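Local coordinates for PmbA-related protein (Thermotoga maritima, PDB 1VL4) that is a member of the peptidase U62 family, may act as a metallopeptidase and has also been named a putative modulator of DNA gyrase, at residues G196-L201 against D425-Q430; A243-M248 against Q430-P435; K283-H288 against N345-P350. All blocks are in the same frame, centred on the assembly; numbering follows the deposited sequence.

Overall arrangement
Going from the N terminus, strand 194-202, an outermost strand of the long antiparallel sheet, supplies the first half of contact 1. Its partner lies 224 residues on, at 425-430, so this contact closes the widest of the three loops. Helix 241-247 follows and meets 430-435 in contact 2. The two contacts cross along the chain and share Gln430. Contact 3 pairs 283-288 with 345-350 and lies within both of these loops. All three reach one mixed sheet, in which 282-285, 345-348, 432-434 and 427-428 are successive neighbours. Together they join this sheet to helix 241-247 and to the edge of the long antiparallel sheet.

Contact 1: G196-L201 against D425-Q430; sequences GSWYEL and DVKVSQ
Lys427 reaches across to strand 194-202 and puts its ammonium group between Trp198 and Tyr199. NZ donates a hydrogen bond of 2.8 Å to Tyr199 O, approaching with a tilt of 26° from the carbonyl plane. The same nitrogen lies over one face of the Tyr199 ring, 4.0 Å from NZ to the ring centroid, in a cation-pi contact. A second, off-centre cation-pi contact is made with the six-membered ring of Trp198. Lys427 CE adds a CH-pi contact, passing 3.6 Å from Tyr199 CZ. The lysine chain runs extended as far as CE and bends at its last torsion (chi4 67°), which turns NZ to the carbonyl. One charge is thus held by a backbone oxygen and two aromatic faces.

Val428 O comes to the edge of the tyrosine ring, near its plane, 3.6 Å from Tyr199 CE1. Further along, Leu201 CD1 rests on the backbone of the facing segment, 3.5 Å from Ser429 C.

Backbone bonds to the adjacent strand 172-188 hold 194-202 in its sheet, and Phe181 of that strand touches both Tyr199 and Leu201. Leu245 of helix 241-247 packs on Tyr199 and Lys427. The contact therefore joins an outermost strand of the long antiparallel sheet to strand 427-428 of the mixed sheet, with helix 241-247 alongside.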
loop_
_atom_site.group_PDB
_atom_site.type_symbol
_atom_site.label_atom_id
_atom_site.label_comp_id
_atom_site.label_asym_id
_atom_site.label_seq_id
_atom_site.Cartn_x
_atom_site.Cartn_y
_atom_site.Cartn_z
ATOM N N GLY A 196 15.252 -19.002 -1.597
ATOM C CA GLY A 196 15.634 -18.710 -2.960
ATOM C C GLY A 196 14.350 -18.349 -3.697
ATOM O O GLY A 196 13.255 -18.771 -3.299
ATOM N N SER A 197 14.477 -17.525 -4.726
ATOM C CA SER A 197 13.343 -17.240 -5.602
ATOM C C SER A 197 13.797 -16.910 -7.008
ATOM O O SER A 197 15.000 -16.650 -7.270
ATOM C CB SER A 197 12.475 -16.128 -5.023
ATOM O OG SER A 197 13.074 -14.846 -5.061
ATOM N N TRP A 198 12.855 -16.980 -7.940
ATOM C CA TRP A 198 13.127 -16.587 -9.308
ATOM C C TRP A 198 11.802 -16.173 -9.959
ATOM O O TRP A 198 10.757 -16.704 -9.604
ATOM C CB TRP A 198 13.775 -17.761 -10.080
ATOM C CG TRP A 198 14.427 -17.326 -11.345
ATOM C CD1 TRP A 198 13.955 -17.454 -12.602
ATOM C CD2 TRP A 198 15.665 -16.619 -11.451
ATOM N NE1 TRP A 198 14.808 -16.856 -13.496
ATOM C CE2 TRP A 198 15.882 -16.364 -12.817
ATOM C CE3 TRP A 198 16.622 -16.204 -10.522
ATOM C CZ2 TRP A 198 17.009 -15.706 -13.282
ATOM C CZ3 TRP A 198 17.755 -15.559 -10.986
ATOM C CH2 TRP A 198 17.935 -15.323 -12.351
ATOM N N TYR A 199 11.869 -15.253 -10.922
ATOM C CA TYR A 199 10.706 -14.850 -11.713
ATOM C C TYR A 199 11.124 -14.644 -13.155
ATOM O O TYR A 199 12.323 -14.394 -13.472
ATOM C CB TYR A 199 10.071 -13.541 -11.185
ATOM C CG TYR A 199 10.975 -12.338 -11.299
ATOM C CD1 TYR A 199 11.002 -11.532 -12.452
ATOM C CD2 TYR A 199 11.825 -12.012 -10.268
ATOM C CE1 TYR A 199 11.919 -10.433 -12.538
ATOM C CE2 TYR A 199 12.710 -10.940 -10.354
ATOM C CZ TYR A 199 12.763 -10.175 -11.479
ATOM O OH TYR A 199 13.657 -9.134 -11.468
ATOM N N GLU A 200 10.144 -14.750 -14.036
ATOM C CA GLU A 200 10.304 -14.287 -15.427
ATOM C C GLU A 200 9.116 -13.332 -15.731
ATOM O O GLU A 200 8.000 -13.537 -15.260
ATOM C CB GLU A 200 10.332 -15.472 -16.402
ATOM C CG GLU A 200 11.697 -16.232 -16.527
ATOM C CD GLU A 200 11.628 -17.665 -17.195
ATOM O OE1 GLU A 200 10.627 -18.026 -17.892
ATOM O OE2 GLU A 200 12.635 -18.427 -17.010
ATOM N N LEU A 201 9.412 -12.253 -16.457
ATOM C CA LEU A 201 8.386 -11.347 -17.062
ATOM C C LEU A 201 8.316 -11.681 -18.539
ATOM O O LEU A 201 9.340 -12.021 -19.144
ATOM C CB LEU A 201 8.787 -9.895 -16.842
ATOM C CG LEU A 201 8.521 -9.449 -15.415
ATOM C CD1 LEU A 201 9.522 -8.378 -14.992
ATOM C CD2 LEU A 201 7.091 -8.952 -15.275
ATOM N N ASP A 425 24.839 -10.083 -18.834
ATOM C CA ASP A 425 23.740 -10.935 -18.382
ATOM C C ASP A 425 22.588 -10.042 -17.970
ATOM O O ASP A 425 22.229 -9.963 -16.810
ATOM C CB ASP A 425 24.147 -11.870 -17.222
ATOM C CG ASP A 425 24.749 -11.124 -16.033
ATOM O OD1 ASP A 425 25.298 -10.026 -16.246
ATOM O OD2 ASP A 425 24.687 -11.647 -14.898
ATOM N N VAL A 426 21.995 -9.401 -18.969
ATOM C CA VAL A 426 20.906 -8.454 -18.766
ATOM C C VAL A 426 19.614 -9.172 -18.373
ATOM O O VAL A 426 19.264 -10.202 -18.947
ATOM C CB VAL A 426 20.670 -7.656 -20.054
ATOM C CG1 VAL A 426 19.408 -6.765 -19.909
ATOM C CG2 VAL A 426 21.906 -6.835 -20.377
ATOM N N LYS A 427 18.964 -8.670 -17.325
ATOM C CA LYS A 427 17.699 -9.175 -16.861
ATOM C C LYS A 427 16.736 -7.983 -16.752
ATOM O O LYS A 427 17.124 -6.861 -16.429
ATOM C CB LYS A 427 17.831 -9.885 -15.505
ATOM C CG LYS A 427 16.536 -10.504 -14.989
ATOM C CD LYS A 427 16.741 -11.512 -13.912
ATOM C CE LYS A 427 15.431 -11.917 -13.216
ATOM N NZ LYS A 427 14.468 -12.672 -14.054
ATOM N N VAL A 428 15.462 -8.254 -17.000
ATOM C CA VAL A 428 14.431 -7.215 -16.981
ATOM C C VAL A 428 13.556 -7.336 -15.718
ATOM O O VAL A 428 13.176 -8.450 -15.292
ATOM C CB VAL A 428 13.564 -7.347 -18.271
ATOM C CG1 VAL A 428 12.352 -6.382 -18.219
ATOM C CG2 VAL A 428 14.329 -7.070 -19.426
ATOM N N SER A 429 13.230 -6.202 -15.091
ATOM C CA SER A 429 12.289 -6.184 -14.012
ATOM C C SER A 429 11.134 -5.269 -14.457
ATOM O O SER A 429 10.936 -5.049 -15.652
ATOM C CB SER A 429 12.947 -5.657 -12.718
ATOM O OG SER A 429 12.138 -5.913 -11.607
ATOM N N GLN A 430 10.429 -4.689 -13.500
ATOM C CA GLN A 430 9.232 -3.914 -13.778
ATOM C C GLN A 430 9.510 -2.605 -14.448
ATOM O O GLN A 430 8.841 -2.254 -15.429
ATOM C CB GLN A 430 8.441 -3.663 -12.485
ATOM C CG GLN A 430 7.856 -4.957 -11.935
ATOM C CD GLN A 430 6.680 -4.711 -11.001
ATOM O OE1 GLN A 430 6.339 -3.559 -10.685
ATOM N NE2 GLN A 430 6.038 -5.787 -10.582
#

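Contact 2: A243-M248 against Q430-P435; sequences ALLDLM and QHTIAP
Helix 243-247 lies over strand 432-434 with the axes of these short segments 7.7 Å apart at closest approach, and their directions differ by 145°. Leu245 and Thr432 are nearest in the backbone, and they share the one hydrogen bond across the contact. Thr432 OG1 donates to Leu245 O over 2.8 Å. It comes in from the side of the carbonyl, at a C=O...donor angle of 123°. The first torsion of Thr432 (chi1 56°) sets OG1 between its own backbone N and carbonyl carbon and points it at the helix. CG2 of the same residue then lies against Met248 CB.

This is helix-on-sheet packing within the C-terminal family region. Strand 432-434 runs between 345-348 and 427-428, and the helix covers the face bearing Thr432 and Ala434. Ile433 points to the other face, where it meets Asn345 and Met347.

Ala434 CB receives three side chains of 243-248. Met248 SD is closest, at 3.6 Å from Ala434 CB, while CD2 of Leu244 and CD2 of Leu245 each approach to 4.0 Å. Met248 bends at its last torsion, and its CE comes to 3.7 Å from Ile433 O. A valine at Thr432 has no hydroxyl, which would probably leave Leu245 O without its donor from the strand and the helix less firmly tied. Leu245 CD2 lies on the strand backbone, 3.4 Å from Ala434 N. At the far end Leu244 CD2 comes to 3.5 Å from Pro435 O, a buried carbonyl oxygen with no hydrogen-bond partner in the model.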
loop_
_atom_site.group_PDB
_atom_site.type_symbol
_atom_site.label_atom_id
_atom_site.label_comp_id
_atom_site.label_asym_id
_atom_site.label_seq_id
_atom_site.Cartn_x
_atom_site.Cartn_y
_atom_site.Cartn_z
ATOM N N ALA A 243 19.981 -8.351 -7.782
ATOM C CA ALA A 243 20.140 -7.366 -6.683
ATOM C C ALA A 243 20.133 -5.933 -7.261
ATOM O O ALA A 243 19.469 -5.018 -6.743
ATOM C CB ALA A 243 21.408 -7.641 -5.898
ATOM N N LEU A 244 20.828 -5.742 -8.374
ATOM C CA LEU A 244 21.000 -4.408 -8.921
ATOM C C LEU A 244 19.690 -3.897 -9.476
ATOM O O LEU A 244 19.415 -2.706 -9.377
ATOM C CB LEU A 244 22.109 -4.401 -9.974
ATOM C CG LEU A 244 22.407 -3.066 -10.634
ATOM C CD1 LEU A 244 22.924 -2.057 -9.607
ATOM C CD2 LEU A 244 23.428 -3.289 -11.734
ATOM N N LEU A 245 18.886 -4.788 -10.058
ATOM C CA LEU A 245 17.560 -4.420 -10.569
ATOM C C LEU A 245 16.733 -3.749 -9.459
ATOM O O LEU A 245 16.051 -2.781 -9.738
ATOM C CB LEU A 245 16.775 -5.636 -11.103
ATOM C CG LEU A 245 17.221 -6.172 -12.442
ATOM C CD1 LEU A 245 16.611 -7.536 -12.675
ATOM C CD2 LEU A 245 16.841 -5.155 -13.538
ATOM N N ASP A 246 16.766 -4.278 -8.240
ATOM C CA ASP A 246 16.055 -3.611 -7.111
ATOM C C ASP A 246 16.739 -2.326 -6.626
ATOM O O ASP A 246 16.087 -1.286 -6.395
ATOM C CB ASP A 246 15.892 -4.537 -5.918
ATOM C CG ASP A 246 15.046 -5.755 -6.218
ATOM O OD1 ASP A 246 14.237 -5.740 -7.183
ATOM O OD2 ASP A 246 15.231 -6.758 -5.484
ATOM N N LEU A 247 18.059 -2.396 -6.490
ATOM C CA LEU A 247 18.802 -1.294 -5.947
ATOM C C LEU A 247 18.681 -0.062 -6.814
ATOM O O LEU A 247 18.509 1.049 -6.284
ATOM C CB LEU A 247 20.283 -1.691 -5.742
ATOM C CG LEU A 247 21.105 -0.644 -4.964
ATOM C CD1 LEU A 247 20.560 -0.437 -3.558
ATOM C CD2 LEU A 247 22.526 -1.075 -4.876
ATOM N N MET A 248 18.702 -0.264 -8.143
ATOM C CA MET A 248 18.605 0.812 -9.127
ATOM C C MET A 248 17.334 1.643 -8.968
ATOM O O MET A 248 17.250 2.750 -9.482
ATOM C CB MET A 248 18.524 0.250 -10.561
ATOM C CG MET A 248 19.799 -0.131 -11.173
ATOM S SD MET A 248 19.393 -1.013 -12.705
ATOM C CE MET A 248 18.824 0.228 -13.838
ATOM N N GLN A 430 10.429 -4.689 -13.500
ATOM C CA GLN A 430 9.232 -3.914 -13.778
ATOM C C GLN A 430 9.510 -2.605 -14.448
ATOM O O GLN A 430 8.841 -2.254 -15.429
ATOM C CB GLN A 430 8.441 -3.663 -12.485
ATOM C CG GLN A 430 7.856 -4.957 -11.935
ATOM C CD GLN A 430 6.680 -4.711 -11.001
ATOM O OE1 GLN A 430 6.339 -3.559 -10.685
ATOM N NE2 GLN A 430 6.038 -5.787 -10.582
ATOM N N HIS A 431 10.469 -1.868 -13.898
ATOM C CA HIS A 431 10.828 -0.560 -14.409
ATOM C C HIS A 431 12.342 -0.401 -14.620
ATOM O O HIS A 431 12.808 0.651 -15.010
ATOM C CB HIS A 431 10.312 0.508 -13.436
ATOM C CG HIS A 431 8.913 0.250 -12.947
ATOM N ND1 HIS A 431 7.792 0.520 -13.712
ATOM C CD2 HIS A 431 8.457 -0.303 -11.793
ATOM C CE1 HIS A 431 6.708 0.169 -13.038
ATOM N NE2 HIS A 431 7.081 -0.340 -11.873
ATOM N N THR A 432 13.099 -1.441 -14.306
ATOM C CA THR A 432 14.548 -1.442 -14.414
ATOM C C THR A 432 14.984 -2.675 -15.201
ATOM O O THR A 432 14.286 -3.698 -15.277
ATOM C CB THR A 432 15.232 -1.408 -13.033
ATOM O OG1 THR A 432 14.777 -2.488 -12.228
ATOM C CG2 THR A 432 14.951 -0.117 -12.288
ATOM N N ILE A 433 16.135 -2.538 -15.854
ATOM C CA ILE A 433 16.772 -3.577 -16.638
ATOM C C ILE A 433 18.257 -3.469 -16.438
ATOM O O ILE A 433 18.799 -2.362 -16.509
ATOM C CB ILE A 433 16.518 -3.327 -18.102
ATOM C CG1 ILE A 433 14.988 -3.304 -18.371
ATOM C CG2 ILE A 433 17.305 -4.315 -18.969
ATOM C CD1 ILE A 433 14.685 -3.088 -19.839
ATOM N N ALA A 434 18.923 -4.588 -16.194
ATOM C CA ALA A 434 20.334 -4.524 -15.833
ATOM C C ALA A 434 21.025 -5.842 -15.922
ATOM O O ALA A 434 20.406 -6.862 -15.699
ATOM C CB ALA A 434 20.516 -3.964 -14.399
ATOM N N PRO A 435 22.350 -5.792 -16.171
ATOM C CA PRO A 435 23.239 -6.938 -15.990
ATOM C C PRO A 435 23.851 -6.934 -14.604
ATOM O O PRO A 435 23.527 -6.094 -13.784
ATOM C CB PRO A 435 24.298 -6.691 -17.050
ATOM C CG PRO A 435 24.468 -5.203 -17.000
ATOM C CD PRO A 435 23.103 -4.628 -16.668
#

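Contact 3: K283-H288 against N345-P350; sequences KDLPYH and NLMLMP
The side-chain amide of Asn345 meets the backbone of 285-288 through ND2. Leu285 O lies close to the amide plane, 3.1 Å from Asn345 ND2, and accepts a hydrogen bond. The donor stands above the carbonyl plane of Leu285, 44° out of it. Asn345 CG lies anti to its carbonyl carbon (chi1 -63°), which swings the amide toward Leu285 O. His288 CB comes near the amide carbon, and Ser294 takes a further bond from ND2.

The two strands form an antiparallel pair in the mixed sheet. Lys283 with Met347 and Leu285 with Asn345 are hydrogen-bonded pairs, and Asp284 with Leu346 between them is a non-hydrogen-bonded pair. Lys283 N gives to Met347 O, and Met347 N returns a nearly straight bond to Lys283 O (174° at the hydrogen). Leu285 N to Asn345 O is 2.9 Å. In the non-hydrogen-bonded pair, Leu346 CA and Asp284 CA each make a CA-H...O contact with a facing carbonyl.

Lys283, Leu285, Asn345 and Met347 share one face. Leu285 CD2 rests on Met347 SD at 3.7 Å. The shaft of Lys283 crosses Met349, with Lys283 CG 3.6 Å from Met349 SD, while its NZ turns off to a salt bridge with Glu306. Asp284 projects from the other face and forms a salt bridge with Lys307. Strand 432-434 flanks 345-348 on its far side, with Ile433 bonded through its backbone to Leu346 and Leu348.

Leu285 O has two donors from a single residue, since Asn345 N also bonds to it, at 3.0 Å.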
loop_
_atom_site.group_PDB
_atom_site.type_symbol
_atom_site.label_atom_id
_atom_site.label_comp_id
_atom_site.label_asym_id
_atom_site.label_seq_id
_atom_site.Cartn_x
_atom_site.Cartn_y
_atom_site.Cartn_z
ATOM N N LYS A 283 20.248 4.360 -19.625
ATOM C CA LYS A 283 19.305 4.909 -20.584
ATOM C C LYS A 283 17.880 4.763 -20.074
ATOM O O LYS A 283 17.524 3.861 -19.286
ATOM C CB LYS A 283 19.429 4.169 -21.934
ATOM C CG LYS A 283 20.775 4.274 -22.644
ATOM C CD LYS A 283 20.648 3.940 -24.137
ATOM C CE LYS A 283 20.235 5.104 -25.013
ATOM N NZ LYS A 283 20.112 4.616 -26.432
ATOM N N ASP A 284 17.042 5.675 -20.554
ATOM C CA ASP A 284 15.574 5.528 -20.419
ATOM C C ASP A 284 15.092 5.066 -21.773
ATOM O O ASP A 284 15.302 5.755 -22.775
ATOM C CB ASP A 284 14.930 6.866 -20.012
ATOM C CG ASP A 284 13.357 6.784 -19.932
ATOM O OD1 ASP A 284 12.804 5.666 -19.871
ATOM O OD2 ASP A 284 12.680 7.833 -20.021
ATOM N N LEU A 285 14.518 3.859 -21.796
ATOM C CA LEU A 285 14.064 3.239 -23.037
ATOM C C LEU A 285 12.538 3.196 -23.054
ATOM O O LEU A 285 11.935 2.725 -22.100
ATOM C CB LEU A 285 14.582 1.802 -23.116
ATOM C CG LEU A 285 15.753 1.432 -23.976
ATOM C CD1 LEU A 285 16.969 2.352 -23.866
ATOM C CD2 LEU A 285 16.080 -0.011 -23.687
ATOM N N PRO A 286 11.892 3.670 -24.149
ATOM C CA PRO A 286 10.406 3.520 -24.253
ATOM C C PRO A 286 9.905 2.068 -24.280
ATOM O O PRO A 286 8.780 1.781 -23.910
ATOM C CB PRO A 286 10.087 4.198 -25.589
ATOM C CG PRO A 286 11.269 5.153 -25.826
ATOM C CD PRO A 286 12.466 4.474 -25.246
ATOM N N TYR A 287 10.730 1.191 -24.816
ATOM C CA TYR A 287 10.320 -0.161 -25.069
ATOM C C TYR A 287 11.429 -1.166 -24.899
ATOM O O TYR A 287 12.547 -0.934 -25.311
ATOM C CB TYR A 287 9.735 -0.279 -26.452
ATOM C CG TYR A 287 9.463 -1.678 -26.927
ATOM C CD1 TYR A 287 8.244 -2.336 -26.657
ATOM C CD2 TYR A 287 10.394 -2.319 -27.730
ATOM C CE1 TYR A 287 8.014 -3.639 -27.124
ATOM C CE2 TYR A 287 10.190 -3.614 -28.162
ATOM C CZ TYR A 287 8.993 -4.256 -27.880
ATOM O OH TYR A 287 8.832 -5.490 -28.427
ATOM N N HIS A 288 11.056 -2.293 -24.289
ATOM C CA HIS A 288 11.796 -3.538 -24.327
ATOM C C HIS A 288 10.732 -4.661 -24.389
ATOM O O HIS A 288 9.691 -4.569 -23.743
ATOM C CB HIS A 288 12.649 -3.668 -23.060
ATOM C CG HIS A 288 13.523 -4.886 -23.053
ATOM N ND1 HIS A 288 13.022 -6.169 -22.900
ATOM C CD2 HIS A 288 14.862 -5.019 -23.203
ATOM C CE1 HIS A 288 14.025 -7.030 -22.914
ATOM N NE2 HIS A 288 15.151 -6.357 -23.071
ATOM N N ASN A 345 11.586 2.302 -19.124
ATOM C CA ASN A 345 12.492 1.218 -18.762
ATOM C C ASN A 345 13.834 1.844 -18.444
ATOM O O ASN A 345 14.441 2.463 -19.304
ATOM C CB ASN A 345 12.665 0.238 -19.892
ATOM C CG ASN A 345 11.355 -0.481 -20.274
ATOM O OD1 ASN A 345 10.955 -1.428 -19.612
ATOM N ND2 ASN A 345 10.720 -0.036 -21.400
ATOM N N LEU A 346 14.279 1.721 -17.212
ATOM C CA LEU A 346 15.565 2.299 -16.855
ATOM C C LEU A 346 16.615 1.194 -16.958
ATOM O O LEU A 346 16.649 0.332 -16.103
ATOM C CB LEU A 346 15.550 2.876 -15.443
ATOM C CG LEU A 346 16.834 3.647 -15.045
ATOM C CD1 LEU A 346 16.958 4.906 -15.858
ATOM C CD2 LEU A 346 16.850 3.930 -13.595
ATOM N N MET A 347 17.512 1.314 -17.947
ATOM C CA MET A 347 18.446 0.271 -18.303
ATOM C C MET A 347 19.899 0.655 -18.090
ATOM O O MET A 347 20.388 1.595 -18.696
ATOM C CB MET A 347 18.254 -0.130 -19.765
ATOM C CG MET A 347 19.180 -1.233 -20.221
ATOM S SD MET A 347 18.695 -1.897 -21.785
ATOM C CE MET A 347 19.915 -3.161 -22.048
ATOM N N LEU A 348 20.605 -0.163 -17.330
ATOM C CA LEU A 348 22.067 -0.100 -17.292
ATOM C C LEU A 348 22.597 -0.905 -18.459
ATOM O O LEU A 348 22.270 -2.084 -18.614
ATOM C CB LEU A 348 22.627 -0.660 -15.970
ATOM C CG LEU A 348 24.174 -0.756 -15.956
ATOM C CD1 LEU A 348 24.675 0.602 -15.721
ATOM C CD2 LEU A 348 24.689 -1.648 -14.884
ATOM N N MET A 349 23.412 -0.256 -19.287
ATOM C CA MET A 349 23.841 -0.816 -20.509
ATOM C C MET A 349 24.914 -1.872 -20.240
ATOM O O MET A 349 25.851 -1.598 -19.498
ATOM C CB MET A 349 24.357 0.288 -21.410
ATOM C CG MET A 349 23.322 1.358 -21.794
ATOM S SD MET A 349 21.730 0.757 -22.456
ATOM C CE MET A 349 22.192 0.144 -23.994
ATOM N N PRO A 350 24.802 -3.070 -20.863
ATOM C CA PRO A 350 25.778 -4.127 -20.607
ATOM C C PRO A 350 27.124 -3.863 -21.237
ATOM O O PRO A 350 27.200 -3.151 -22.247
ATOM C CB PRO A 350 25.144 -5.381 -21.268
ATOM C CG PRO A 350 24.380 -4.853 -22.392
ATOM C CD PRO A 350 23.812 -3.513 -21.858
#